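PDB 6MLY: bifunctional GH43-CE protein from Bacteroides eggerthii, which probably helps degrade complex arabinoxylans, joining a family 43 glycoside hydrolase module, perhaps a xylosidase, to a carbohydrate esterase module. Local coordinates for residues Tyr546-Leu551 against Ala580-Asn585; Val669-Asn674 against Asp783-Glu788; Asp600-Ile605 against Asp654-Val659. All blocks are in the same frame, centred on the assembly; numbering follows the deposited sequence.

Interaction 1: Tyr546-Leu551 against Ala580-Asn585; sequences YKVVVL and AVVSIN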
# COMPACT_ATOMS: atom_id res chain seq x y z
N TYR A 546 16.92 -4.89 17.50
CA TYR A 546 17.77 -5.44 16.45
C TYR A 546 18.95 -4.49 16.19
O TYR A 546 18.79 -3.27 16.20
CB TYR A 546 16.98 -5.65 15.16
CG TYR A 546 15.81 -6.59 15.30
CD1 TYR A 546 16.01 -7.96 15.37
CD2 TYR A 546 14.51 -6.12 15.35
CE1 TYR A 546 14.94 -8.84 15.50
CE2 TYR A 546 13.43 -6.98 15.47
CZ TYR A 546 13.65 -8.34 15.55
OH TYR A 546 12.60 -9.20 15.66
N LYS A 547 20.12 -5.07 15.94
CA LYS A 547 21.30 -4.30 15.59
C LYS A 547 21.18 -3.94 14.11
O LYS A 547 20.58 -4.69 13.34
CB LYS A 547 22.56 -5.08 15.98
CG LYS A 547 22.46 -5.75 17.35
CD LYS A 547 23.74 -5.80 18.14
CE LYS A 547 23.49 -6.20 19.58
NZ LYS A 547 24.71 -6.06 20.40
N VAL A 548 21.71 -2.77 13.74
CA VAL A 548 21.40 -2.14 12.46
C VAL A 548 22.55 -2.37 11.47
O VAL A 548 23.71 -2.42 11.87
CB VAL A 548 21.12 -0.63 12.64
CG1 VAL A 548 20.72 0.03 11.33
CG2 VAL A 548 20.08 -0.38 13.72
N VAL A 549 22.20 -2.49 10.19
CA VAL A 549 23.16 -2.38 9.09
C VAL A 549 22.50 -1.61 7.94
O VAL A 549 21.40 -1.97 7.50
CB VAL A 549 23.70 -3.75 8.64
CG1 VAL A 549 24.58 -3.64 7.40
CG2 VAL A 549 24.46 -4.47 9.75
N VAL A 550 23.20 -0.57 7.47
CA VAL A 550 22.75 0.37 6.43
C VAL A 550 23.25 -0.12 5.06
O VAL A 550 24.31 -0.72 4.97
CB VAL A 550 23.29 1.78 6.74
CG1 VAL A 550 23.00 2.77 5.61
CG2 VAL A 550 22.75 2.30 8.06
N LEU A 551 22.47 0.17 4.01
CA LEU A 551 22.83 -0.15 2.63
C LEU A 551 22.80 1.13 1.79
O LEU A 551 21.75 1.79 1.70
CB LEU A 551 21.84 -1.18 2.06
CG LEU A 551 21.47 -2.36 2.95
CD1 LEU A 551 20.44 -3.24 2.26
CD2 LEU A 551 22.69 -3.18 3.33
N ALA A 580 18.60 -5.78 11.66
CA ALA A 580 17.73 -4.77 11.08
C ALA A 580 18.47 -4.14 9.90
O ALA A 580 19.66 -3.86 10.00
CB ALA A 580 17.34 -3.74 12.11
N VAL A 581 17.77 -3.94 8.79
CA VAL A 581 18.37 -3.43 7.56
C VAL A 581 17.74 -2.07 7.26
O VAL A 581 16.54 -1.88 7.47
CB VAL A 581 18.19 -4.43 6.40
CG1 VAL A 581 18.80 -3.92 5.11
CG2 VAL A 581 18.74 -5.81 6.75
N VAL A 582 18.57 -1.14 6.77
CA VAL A 582 18.16 0.24 6.47
C VAL A 582 18.84 0.68 5.17
O VAL A 582 19.89 1.32 5.22
CB VAL A 582 18.49 1.22 7.61
CG1 VAL A 582 18.04 2.64 7.28
CG2 VAL A 582 17.91 0.78 8.95
N SER A 583 18.25 0.36 4.02
CA SER A 583 18.73 0.93 2.77
C SER A 583 18.29 2.40 2.69
O SER A 583 17.13 2.72 3.00
CB SER A 583 18.28 0.15 1.57
OG SER A 583 19.09 0.47 0.45
N ILE A 584 19.21 3.28 2.29
CA ILE A 584 18.99 4.72 2.30
C ILE A 584 19.17 5.27 0.89
O ILE A 584 19.81 4.62 0.05
CB ILE A 584 19.93 5.41 3.31
CG1 ILE A 584 21.38 5.45 2.82
CG2 ILE A 584 19.82 4.77 4.69
CD1 ILE A 584 22.31 6.25 3.70
N ASN A 585 18.62 6.46 0.65
CA ASN A 585 18.88 7.27 -0.54
C ASN A 585 19.84 8.41 -0.17
O ASN A 585 20.01 8.76 1.00
CB ASN A 585 17.60 7.83 -1.17
CG ASN A 585 16.84 6.84 -2.03
OD1 ASN A 585 17.37 5.83 -2.48
ND2 ASN A 585 15.58 7.15 -2.29
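Leu551 swings CG beside its own backbone N (chi1 -44°), carrying CD1 across to Val581 CG1, 3.4 Å away; Val581 meets it with the methyl that stands anti to its backbone N (chi1 180°). The two side chains cross at a slant on one face of the sheet. On the other face Val548 CG1 lies 3.8 Å from Val582 CG2. Farther along the strands, Val550 CG1 packs against Ile584 CG2 at 3.9 Å. Between the two layers of side chains the backbones run as parallel neighbours. Lys547 O accepts from Ala580 N (2.8 Å), Ala580 O from Val549 N, Val549 O from Val582 N, Val582 O from Leu551 N and Leu551 O from Ile584 N (3.0 Å), so that the donors alternate from one strand to the other. Ser583 OG, 3.6 Å from Leu551 CB, is held by the carbonyl of Lys563. Strands 546-552 and 579-584 and the helix 563-577 between them form a beta-alpha-beta unit of the alpha/beta-hydrolase sheet: the helix packs Phe570 and Leu574 on Leu551 and Ala566 on Ser583, while strand 621-627 borders strand 546-552 on its other edge.

Interaction 2: Val669-Asn674 against Asp783-Glu788; sequences VDAVVN and DFFARE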
# COMPACT_ATOMS: atom_id res chain seq x y z
N VAL A 669 29.41 5.00 12.78
CA VAL A 669 29.20 3.62 12.35
C VAL A 669 30.29 2.76 12.99
O VAL A 669 31.36 3.26 13.32
CB VAL A 669 29.19 3.49 10.82
CG1 VAL A 669 28.02 4.26 10.21
CG2 VAL A 669 30.50 3.93 10.18
N ASP A 670 30.00 1.46 13.16
CA ASP A 670 30.85 0.57 13.96
C ASP A 670 31.56 -0.48 13.08
O ASP A 670 32.47 -1.16 13.56
CB ASP A 670 30.01 -0.09 15.05
CG ASP A 670 29.30 0.91 15.95
OD1 ASP A 670 29.97 1.83 16.45
OD2 ASP A 670 28.07 0.77 16.12
N ALA A 671 31.18 -0.59 11.80
CA ALA A 671 31.72 -1.60 10.91
C ALA A 671 31.39 -1.24 9.46
O ALA A 671 30.27 -0.83 9.17
CB ALA A 671 31.16 -2.95 11.28
N VAL A 672 32.37 -1.41 8.56
CA VAL A 672 32.20 -1.07 7.15
C VAL A 672 32.58 -2.29 6.30
O VAL A 672 33.53 -3.00 6.62
CB VAL A 672 33.04 0.16 6.75
CG1 VAL A 672 32.94 0.46 5.26
CG2 VAL A 672 32.67 1.38 7.56
N VAL A 673 31.81 -2.52 5.23
CA VAL A 673 32.19 -3.42 4.15
C VAL A 673 32.05 -2.63 2.85
O VAL A 673 30.97 -2.10 2.57
CB VAL A 673 31.36 -4.71 4.13
CG1 VAL A 673 31.73 -5.61 2.96
CG2 VAL A 673 31.47 -5.47 5.44
N ASN A 674 33.14 -2.56 2.08
CA ASN A 674 33.21 -1.74 0.88
C ASN A 674 33.33 -2.65 -0.34
O ASN A 674 34.33 -3.31 -0.52
CB ASN A 674 34.36 -0.74 0.98
CG ASN A 674 34.71 -0.08 -0.34
OD1 ASN A 674 33.90 -0.04 -1.25
ND2 ASN A 674 35.93 0.44 -0.44
N ASP A 783 29.19 -12.65 8.45
CA ASP A 783 29.98 -13.21 9.56
C ASP A 783 30.79 -12.10 10.25
O ASP A 783 31.01 -12.17 11.47
CB ASP A 783 30.89 -14.33 9.07
CG ASP A 783 30.16 -15.62 8.77
OD1 ASP A 783 28.93 -15.67 8.97
OD2 ASP A 783 30.82 -16.58 8.33
N PHE A 784 31.23 -11.11 9.47
CA PHE A 784 32.01 -9.97 9.98
C PHE A 784 31.10 -9.05 10.81
O PHE A 784 31.41 -8.75 11.97
CB PHE A 784 32.69 -9.23 8.82
CG PHE A 784 33.26 -7.88 9.19
CD1 PHE A 784 34.14 -7.74 10.25
CD2 PHE A 784 32.93 -6.75 8.46
CE1 PHE A 784 34.65 -6.50 10.59
CE2 PHE A 784 33.45 -5.51 8.79
CZ PHE A 784 34.30 -5.39 9.86
N PHE A 785 29.97 -8.63 10.23
CA PHE A 785 29.02 -7.76 10.94
C PHE A 785 28.55 -8.44 12.24
O PHE A 785 28.40 -7.78 13.26
CB PHE A 785 27.85 -7.36 10.03
CG PHE A 785 28.16 -6.29 9.01
CD1 PHE A 785 28.81 -5.12 9.39
CD2 PHE A 785 27.79 -6.43 7.68
CE1 PHE A 785 29.09 -4.13 8.45
CE2 PHE A 785 28.07 -5.44 6.75
CZ PHE A 785 28.72 -4.29 7.14
N ALA A 786 28.37 -9.77 12.18
CA ALA A 786 27.95 -10.60 13.32
C ALA A 786 29.02 -10.63 14.43
O ALA A 786 28.68 -10.62 15.61
CB ALA A 786 27.64 -12.00 12.84
N ARG A 787 30.31 -10.70 14.05
CA ARG A 787 31.42 -10.79 15.01
C ARG A 787 31.56 -9.47 15.78
O ARG A 787 31.80 -9.47 16.99
CB ARG A 787 32.74 -11.12 14.32
CG ARG A 787 33.01 -12.60 14.12
CD ARG A 787 34.42 -12.84 13.63
NE ARG A 787 34.72 -12.14 12.38
CZ ARG A 787 34.64 -12.68 11.17
NH1 ARG A 787 34.21 -13.92 11.01
NH2 ARG A 787 35.00 -11.97 10.11
N GLU A 788 31.41 -8.35 15.06
CA GLU A 788 31.57 -7.00 15.61
C GLU A 788 30.32 -6.62 16.42
O GLU A 788 30.37 -5.67 17.20
CB GLU A 788 31.81 -6.00 14.48
CG GLU A 788 33.00 -6.31 13.58
CD GLU A 788 34.37 -5.99 14.14
OE1 GLU A 788 34.53 -4.92 14.77
OE2 GLU A 788 35.29 -6.80 13.95
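Phe784 and Phe785, consecutive on helix 775-789, pack onto Ala671 and Val673 of an inner strand, 671-675, in what is recognisably an alpha/beta-hydrolase fold. The helix runs nearly antiparallel to the strand (170°), with 9.2 Å between the axes of the short segments. Phe784, its CG anti to the backbone N (chi1 167°), turns the rim of its ring to the strand: CE2 comes 3.3 Å from Val672 O, and CD2 lies 3.6 Å from Val673 CG2, both partners near the ring plane. Phe785 has a different first torsion, with CG beside the backbone N (chi1 -77°), bringing the ring end to the strand although the CB itself does not point there. Its CE1 is 3.7 Å from Ala671 CB, and its edge faces the carbonyl of that alanine. An alanine in place of Phe785 would probably open a gap between helix and sheet, leaving Ala671 and Val673 with Phe784 alone of the two rings and Phe621 and Leu574 short of a neighbour. One turn on, Glu788 contributes its aliphatic base near Ala671. The methyl CG2 of Val673 serves both aromatic residues, since besides Phe784 it also meets Phe785, at CZ, 3.4 Å away.

Interaction 3: Asp600-Ile605 against Asp654-Val659; sequences DVKAAI and DLEGNV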
# COMPACT_ATOMS: atom_id res chain seq x y z
N ASP A 600 24.22 13.50 3.72
CA ASP A 600 22.98 12.75 3.74
C ASP A 600 23.17 11.47 4.55
O ASP A 600 22.34 11.14 5.40
CB ASP A 600 22.47 12.47 2.32
CG ASP A 600 21.87 13.68 1.62
OD1 ASP A 600 21.73 14.74 2.27
OD2 ASP A 600 21.56 13.56 0.42
N VAL A 601 24.26 10.75 4.28
CA VAL A 601 24.54 9.48 4.94
C VAL A 601 24.54 9.69 6.45
O VAL A 601 23.86 8.97 7.19
CB VAL A 601 25.88 8.88 4.45
CG1 VAL A 601 26.30 7.67 5.29
CG2 VAL A 601 25.80 8.50 2.98
N LYS A 602 25.29 10.70 6.90
CA LYS A 602 25.43 11.00 8.32
C LYS A 602 24.07 11.38 8.91
O LYS A 602 23.82 11.09 10.08
CB LYS A 602 26.49 12.08 8.52
CG LYS A 602 27.91 11.61 8.24
CD LYS A 602 28.99 12.50 8.83
CE LYS A 602 30.40 12.02 8.55
NZ LYS A 602 30.68 10.71 9.19
N ALA A 603 23.20 12.01 8.11
CA ALA A 603 21.84 12.42 8.54
C ALA A 603 20.91 11.21 8.69
O ALA A 603 20.07 11.17 9.61
CB ALA A 603 21.26 13.41 7.56
N ALA A 604 21.02 10.25 7.77
CA ALA A 604 20.25 9.01 7.84
C ALA A 604 20.59 8.25 9.13
O ALA A 604 19.71 7.72 9.78
CB ALA A 604 20.50 8.17 6.62
N ILE A 605 21.88 8.23 9.49
CA ILE A 605 22.37 7.52 10.68
C ILE A 605 21.87 8.25 11.94
O ILE A 605 21.40 7.62 12.89
CB ILE A 605 23.91 7.39 10.66
CG1 ILE A 605 24.39 6.60 9.44
CG2 ILE A 605 24.42 6.78 11.95
CD1 ILE A 605 25.83 6.87 9.04
N ASP A 654 32.34 20.88 5.01
CA ASP A 654 31.51 20.43 6.13
C ASP A 654 31.12 18.96 5.88
O ASP A 654 30.39 18.67 4.93
CB ASP A 654 30.28 21.33 6.28
CG ASP A 654 29.41 21.07 7.50
OD1 ASP A 654 29.47 19.94 8.04
OD2 ASP A 654 28.68 22.00 7.90
N LEU A 655 31.59 18.05 6.74
CA LEU A 655 31.45 16.61 6.49
C LEU A 655 30.21 16.03 7.18
O LEU A 655 29.76 14.96 6.77
CB LEU A 655 32.72 15.89 6.96
CG LEU A 655 33.85 15.82 5.94
CD1 LEU A 655 35.07 15.14 6.53
CD2 LEU A 655 33.41 15.12 4.67
N GLU A 656 29.67 16.69 8.21
CA GLU A 656 28.49 16.14 8.90
C GLU A 656 27.20 16.76 8.34
O GLU A 656 26.31 16.03 7.92
CB GLU A 656 28.60 16.27 10.42
CG GLU A 656 27.66 15.31 11.13
CD GLU A 656 27.78 15.23 12.65
OE1 GLU A 656 28.39 16.14 13.24
OE2 GLU A 656 27.26 14.25 13.22
N GLY A 657 27.12 18.10 8.37
CA GLY A 657 26.03 18.85 7.73
C GLY A 657 24.91 19.19 8.70
O GLY A 657 25.04 18.98 9.91
N ASN A 658 23.81 19.72 8.15
CA ASN A 658 22.63 20.14 8.92
C ASN A 658 21.36 19.69 8.20
O ASN A 658 20.41 20.46 8.08
CB ASN A 658 22.58 21.65 9.11
CG ASN A 658 23.84 22.21 9.73
OD1 ASN A 658 24.27 21.76 10.79
ND2 ASN A 658 24.44 23.19 9.07
N VAL A 659 21.34 18.44 7.74
CA VAL A 659 20.31 17.97 6.83
C VAL A 659 19.00 17.81 7.62
O VAL A 659 18.01 18.48 7.32
CB VAL A 659 20.76 16.68 6.12
CG1 VAL A 659 19.66 16.09 5.25
CG2 VAL A 659 22.02 16.91 5.30
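Helix 596-610 of the alpha/beta-hydrolase domain turns Lys602 and Ala603 to the loop that follows strand 651-654, and the carboxylate of Asp600 also comes near it; Leu655, Glu656 and Val659 receive them. Ala603 CB packs on Val659 CB at 3.6 Å, the one apolar side-chain pair here. The methyls of the same valine also lie beside a carboxylate: Val659 CG2 is 3.7 Å from Asp600 OD1, the two side chains crossing at about a right angle. Lys602 reaches along the loop with its hydrocarbon stem. Its CD sits 3.3 Å from Leu655 O and 3.9 Å from Glu656 CG, and a bend at the last torsion (chi4 -64°) then turns NZ off the line of the chain to Thr640 OG1, its hydrogen-bond partner. Lys602 NZ and Glu656 OE2 stay 6.4 Å apart, and Glu656 OE2 bonds Ser667 OG instead. Within the loop, Asp654 OD1 takes weak bonds from the amides of Glu656 and Gly657. Asp600 OD2 forms a salt bridge with Arg587 and OD1 a hydrogen bond with His532. The charged ends of Asp600, Lys602 and Glu656 therefore find their partners beyond the two segments, and helix and loop meet directly by van der Waals contact, chiefly the stem of Lys602 and Ala603 CB against Val659.

All three contacts are largely buried. Interaction 1 has the highest share of buried residues, ten of the eleven that touch, whereas interactions 2 and 3 each include partly exposed residues at their margins. Interactions 1 and 2 share one sheet, but the first is held by backbone hydrogen bonding between neighbouring strands and the second by aromatic packing of a helix. They meet where Val549 CG1 touches Phe785 CE2, at 4.0 Å. Interaction 3 joins a helix to an irregular loop, and its polar ends bond to other residues of the fold. Helix 596-610, which follows strand 579-584 in the chain, ties it to both others: Ile584 of interaction 1 packs on Ala604, and Val669 of interaction 2 on Ile605.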